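Local coordinates for protein glycosyl hydrolase (Aspergillus fumigatus, PDB 2X8R) that probably cleaves the beta-1,4 linkages between N-acetylmuramic acid and N-acetylglucosamine in bacterial peptidoglycan, acting as a family GH25 lysozyme, at residues Leu96-Asn101 with Asp141-Cys146; Phe28-Ala33 with Arg90-Met95. All coordinates share one frame; numbering follows the deposited sequence. Where two conformers were deposited one is given.

Interaction 1. Residues Leu96-Asn101 with Asp141-Cys146; sequences LDIEYN and DWWNRC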
# COMPACT_ATOMS: atom_id res chain seq x y z
N LEU A 96 -3.08 2.24 1.34
CA LEU A 96 -3.80 3.08 0.39
C LEU A 96 -2.88 3.41 -0.77
O LEU A 96 -1.85 4.07 -0.56
CB LEU A 96 -4.21 4.37 1.08
CG LEU A 96 -4.82 5.47 0.18
CD1 LEU A 96 -6.15 5.04 -0.47
CD2 LEU A 96 -5.04 6.78 1.03
N ASP A 97 -3.24 2.97 -1.97
CA ASP A 97 -2.46 3.30 -3.18
C ASP A 97 -3.08 4.56 -3.75
O ASP A 97 -4.16 4.53 -4.34
CB ASP A 97 -2.54 2.11 -4.14
CG ASP A 97 -1.88 2.36 -5.49
OD1 ASP A 97 -1.62 3.54 -5.84
OD2 ASP A 97 -1.59 1.34 -6.16
N ILE A 98 -2.40 5.66 -3.51
CA ILE A 98 -2.91 6.97 -3.86
C ILE A 98 -1.86 7.70 -4.76
O ILE A 98 -0.91 8.23 -4.27
CB ILE A 98 -3.28 7.79 -2.60
CG1 ILE A 98 -3.74 9.20 -2.97
CG2 ILE A 98 -2.16 7.82 -1.62
CD1 ILE A 98 -5.02 9.30 -3.73
N GLU A 99 -2.10 7.63 -6.07
CA GLU A 99 -1.19 8.17 -7.02
C GLU A 99 -1.89 8.27 -8.40
O GLU A 99 -3.03 8.46 -8.45
CB GLU A 99 0.14 7.43 -7.04
CG GLU A 99 0.12 5.95 -6.84
CD GLU A 99 -0.00 5.14 -8.15
OE1 GLU A 99 -0.51 4.04 -8.07
OE2 GLU A 99 0.44 5.62 -9.17
N TYR A 100 -1.12 8.13 -9.46
CA TYR A 100 -1.55 8.57 -10.75
C TYR A 100 -2.88 8.00 -11.22
O TYR A 100 -3.07 6.86 -11.23
CB TYR A 100 -0.50 8.30 -11.79
CG TYR A 100 0.84 8.88 -11.43
CD1 TYR A 100 1.14 10.22 -11.60
CD2 TYR A 100 1.82 8.08 -10.93
CE1 TYR A 100 2.37 10.73 -11.25
CE2 TYR A 100 3.08 8.60 -10.61
CZ TYR A 100 3.36 9.95 -10.77
OH TYR A 100 4.57 10.48 -10.44
N ASN A 101 -3.73 8.89 -11.64
CA ASN A 101 -5.04 8.50 -12.15
C ASN A 101 -4.93 7.80 -13.50
O ASN A 101 -4.60 8.46 -14.49
CB ASN A 101 -5.90 9.75 -12.28
CG ASN A 101 -7.34 9.44 -12.73
OD1 ASN A 101 -7.74 8.29 -12.79
ND2 ASN A 101 -8.14 10.50 -12.99
N ASP A 141 6.76 12.71 -6.62
CA ASP A 141 6.25 13.57 -7.69
C ASP A 141 4.74 13.74 -7.54
O ASP A 141 4.22 14.86 -7.59
CB ASP A 141 6.54 12.96 -9.07
CG ASP A 141 5.74 13.64 -10.15
OD1 ASP A 141 6.18 14.72 -10.57
OD2 ASP A 141 4.64 13.14 -10.50
N TRP A 142 4.03 12.62 -7.36
CA TRP A 142 2.58 12.71 -7.25
C TRP A 142 2.16 13.48 -5.98
O TRP A 142 1.32 14.38 -6.04
CB TRP A 142 1.99 11.30 -7.26
CG TRP A 142 0.43 11.40 -7.37
CD1 TRP A 142 -0.30 11.32 -8.50
CD2 TRP A 142 -0.50 11.59 -6.29
NE1 TRP A 142 -1.66 11.44 -8.20
CE2 TRP A 142 -1.79 11.64 -6.86
CE3 TRP A 142 -0.35 11.77 -4.90
CZ2 TRP A 142 -2.97 11.83 -6.07
CZ3 TRP A 142 -1.49 11.97 -4.12
CH2 TRP A 142 -2.79 12.00 -4.70
N TRP A 143 2.79 13.16 -4.85
CA TRP A 143 2.48 13.81 -3.60
C TRP A 143 2.70 15.32 -3.70
O TRP A 143 1.88 16.11 -3.19
CB TRP A 143 3.34 13.23 -2.46
CG TRP A 143 2.78 13.53 -1.12
CD1 TRP A 143 3.22 14.50 -0.24
CD2 TRP A 143 1.65 12.90 -0.49
NE1 TRP A 143 2.43 14.50 0.90
CE2 TRP A 143 1.48 13.51 0.79
CE3 TRP A 143 0.80 11.86 -0.86
CZ2 TRP A 143 0.47 13.13 1.68
CZ3 TRP A 143 -0.21 11.47 0.05
CH2 TRP A 143 -0.36 12.11 1.30
N ASN A 144 3.77 15.71 -4.39
CA ASN A 144 4.02 17.11 -4.58
C ASN A 144 2.94 17.74 -5.45
O ASN A 144 2.34 18.77 -5.04
CB ASN A 144 5.39 17.32 -5.20
CG ASN A 144 5.71 18.79 -5.32
OD1 ASN A 144 5.82 19.48 -4.30
ND2 ASN A 144 5.81 19.29 -6.57
N ARG A 145 2.63 17.11 -6.58
CA ARG A 145 1.68 17.72 -7.52
C ARG A 145 0.27 17.76 -6.95
O ARG A 145 -0.43 18.78 -7.09
CB ARG A 145 1.64 17.02 -8.87
CG ARG A 145 0.57 17.58 -9.85
CD ARG A 145 0.66 16.87 -11.20
NE ARG A 145 2.01 16.96 -11.73
CZ ARG A 145 2.92 15.98 -11.74
NH1 ARG A 145 2.62 14.77 -11.28
NH2 ARG A 145 4.14 16.23 -12.24
N CYS A 146 -0.16 16.66 -6.34
CA CYS A 146 -1.59 16.56 -6.03
C CYS A 146 -1.98 16.96 -4.61
O CYS A 146 -3.17 17.14 -4.35
CB CYS A 146 -2.09 15.15 -6.36
SG CYS A 146 -1.99 14.74 -8.13
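Glu99, just past the end of strand 95-97, comes nearest to Trp142 of helix 140-147, with their CA atoms 5.9 Å apart. The indole lies flat against the chain: Glu99 CA sits 3.4 Å from the centroid of the five-membered ring of Trp142, only 3° off its normal, a close CH-pi contact. At the far end of the indole, Ile98 CG1 meets Trp142 CH2 at 3.4 Å. Cys146 CB, one turn along the helix, covers the opposite face, so the indole is clamped from both sides; the sulfur of Cys146 forms a disulfide with Cys107. Asp97-Ile98-Glu99 reads as the DXE motif of GH25 lysozymes, whose acids probably serve catalysis, and Trp142 backs the chain at the last two residues of the motif. Tyr100 continues the contact with a T-shaped stack, receiving the edge of Trp142 on its face with the planes at 88°. With CG anti to its carbonyl carbon (chi1 -54°), Tyr100 swings back over the helix, and its OH donates to Asp141 OD2 at 2.7 Å from the anti side. Arg145 NH1 grips that oxygen from the syn side and the other face of the carboxylate, in a 2.7 Å salt bridge to OD2 of Asp141.

Interaction 2. Residues Phe28-Ala33 with Arg90-Met95; sequences FVMIKA and RTLPGM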
# COMPACT_ATOMS: atom_id res chain seq x y z
N PHE A 28 7.10 -10.76 2.67
CA PHE A 28 5.80 -10.12 2.76
C PHE A 28 5.28 -9.76 1.40
O PHE A 28 6.04 -9.58 0.43
CB PHE A 28 5.85 -8.82 3.62
CG PHE A 28 6.67 -7.68 2.99
CD1 PHE A 28 6.03 -6.68 2.25
CD2 PHE A 28 8.05 -7.60 3.20
CE1 PHE A 28 6.79 -5.63 1.69
CE2 PHE A 28 8.82 -6.56 2.64
CZ PHE A 28 8.17 -5.56 1.88
N VAL A 29 3.98 -9.60 1.34
CA VAL A 29 3.35 -9.20 0.07
C VAL A 29 2.08 -8.37 0.33
O VAL A 29 1.30 -8.69 1.22
CB VAL A 29 2.98 -10.46 -0.77
CG1 VAL A 29 2.00 -11.37 -0.03
CG2 VAL A 29 2.47 -10.11 -2.17
N MET A 30 1.92 -7.31 -0.47
CA MET A 30 0.70 -6.50 -0.47
C MET A 30 -0.10 -6.87 -1.70
O MET A 30 0.46 -7.07 -2.78
CB MET A 30 1.02 -5.00 -0.48
CG MET A 30 1.66 -4.52 0.80
SD MET A 30 3.44 -4.53 0.79
CE MET A 30 3.76 -3.21 -0.38
N ILE A 31 -1.40 -7.01 -1.51
CA ILE A 31 -2.26 -7.65 -2.55
C ILE A 31 -3.46 -6.77 -2.84
O ILE A 31 -4.17 -6.43 -1.92
CB ILE A 31 -2.78 -9.05 -2.09
CG1 ILE A 31 -1.59 -9.97 -1.73
CG2 ILE A 31 -3.65 -9.67 -3.23
CD1 ILE A 31 -2.03 -11.19 -0.87
N LYS A 32 -3.69 -6.43 -4.11
CA LYS A 32 -4.80 -5.52 -4.41
C LYS A 32 -6.11 -6.15 -4.04
O LYS A 32 -6.41 -7.26 -4.52
CB LYS A 32 -4.86 -5.19 -5.90
CG LYS A 32 -5.89 -4.11 -6.16
CD LYS A 32 -5.83 -3.61 -7.61
CE LYS A 32 -6.99 -2.67 -7.88
NZ LYS A 32 -7.10 -2.32 -9.36
N ALA A 33 -6.90 -5.44 -3.23
CA ALA A 33 -8.21 -5.94 -2.80
C ALA A 33 -9.36 -5.26 -3.52
O ALA A 33 -10.24 -5.94 -4.04
CB ALA A 33 -8.36 -5.74 -1.32
N ARG A 90 0.19 -12.34 11.20
CA ARG A 90 0.21 -12.60 9.77
C ARG A 90 -0.05 -11.40 8.87
O ARG A 90 0.16 -11.48 7.64
CB ARG A 90 -0.83 -13.68 9.43
CG ARG A 90 -0.59 -15.01 10.15
CD ARG A 90 0.79 -15.59 9.79
NE ARG A 90 1.08 -15.60 8.35
CZ ARG A 90 1.01 -16.67 7.55
NH1 ARG A 90 0.69 -17.88 8.02
NH2 ARG A 90 1.29 -16.53 6.26
N THR A 91 -0.49 -10.29 9.49
CA THR A 91 -1.20 -9.26 8.69
C THR A 91 -0.51 -7.89 8.71
O THR A 91 -0.33 -7.31 9.77
CB THR A 91 -2.70 -9.15 9.10
OG1 THR A 91 -3.22 -10.46 9.22
CG2 THR A 91 -3.51 -8.47 8.01
N LEU A 92 -0.20 -7.37 7.51
CA LEU A 92 0.30 -5.99 7.41
C LEU A 92 -0.90 -5.03 7.48
O LEU A 92 -2.02 -5.38 7.08
CB LEU A 92 1.04 -5.79 6.10
CG LEU A 92 2.35 -6.58 5.92
CD1 LEU A 92 2.89 -6.28 4.49
CD2 LEU A 92 3.35 -6.28 6.99
N PRO A 93 -0.68 -3.83 8.00
CA PRO A 93 -1.79 -2.87 7.90
C PRO A 93 -2.15 -2.60 6.42
O PRO A 93 -1.26 -2.63 5.55
CB PRO A 93 -1.22 -1.58 8.50
CG PRO A 93 0.26 -1.79 8.56
CD PRO A 93 0.57 -3.24 8.52
N GLY A 94 -3.43 -2.35 6.14
CA GLY A 94 -3.89 -2.07 4.76
C GLY A 94 -3.12 -0.89 4.18
O GLY A 94 -2.68 0.00 4.88
N MET A 95 -2.96 -0.86 2.86
CA MET A 95 -2.17 0.16 2.21
C MET A 95 -3.09 0.92 1.24
O MET A 95 -3.84 0.30 0.46
CB MET A 95 -0.99 -0.49 1.45
CG MET A 95 -0.24 0.51 0.53
SD MET A 95 1.22 -0.33 -0.16
CE MET A 95 0.57 -0.95 -1.70
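Phe28, Met30, Leu92 and Met95 fill part of the interior of the TIM-barrel-like fold, where strand 26-35 faces the segment that leads into strand 95-97. Strand 57-63 pairs with both, so the side chains reach past it through the inside of the curled sheet. No hydrogen bond crosses the contact; even the closest CA pair, Met30 and Met95, is 7.7 Å apart, and apolar side chains bridge the separation.

The packed part gathers partly round one methyl. Leu92 CD1 lies 3.9 Å from Phe28 CD1, and the same methyl is 4.0 Å from Phe28 CB, so it sits in the angle between the ring and the strand. With Leu92 CG anti to the carbonyl carbon (chi1 -65°), its branch is directed at this corner, and the two side chains cross at about a right angle. Leu92 CD1 also lies 4.1 Å from Met30 SD.

The thioether pair, buried as well, is closer but less certain. Met95 extends from its backbone and bends only at the end, chi3 93°, while Met30 is bent at both chi2 and chi3. Met30 was deposited in two conformations, so its contacts, including the one with Leu92, are described for one of them and may differ in the other. On the other side of the strand, Val29 and Ile31 point away from the contact and pack against helix 44-53. The loose, solvent-facing part lies at the start of 90-95, where Arg90 is partly exposed and makes no contact with 28-33; its NH2 bonds to the carbonyl oxygens of Thr52 and Leu56. Inside, one of the two deposited Met30 conformers places its CE methyl 3.8 Å from Met95 SD.

Interaction 2 comes first along the chain, and its second segment, ending at Met95, runs directly into the first segment of interaction 1, which starts at Leu96. Their centres lie 19 Å apart, and apart from that junction the two do not touch. Strand 95-97 spans the junction and belongs to the same curled sheet as strand 26-35, with strand 57-63 between them. Interaction 2 packs the buried barrel interior where the chain enters strand 95-97; interaction 1 takes up the chain as it leaves, against helix 140-147 near the surface. The short strand from whose end the probable DXE motif begins is thus flanked by packing at its entry and its exit.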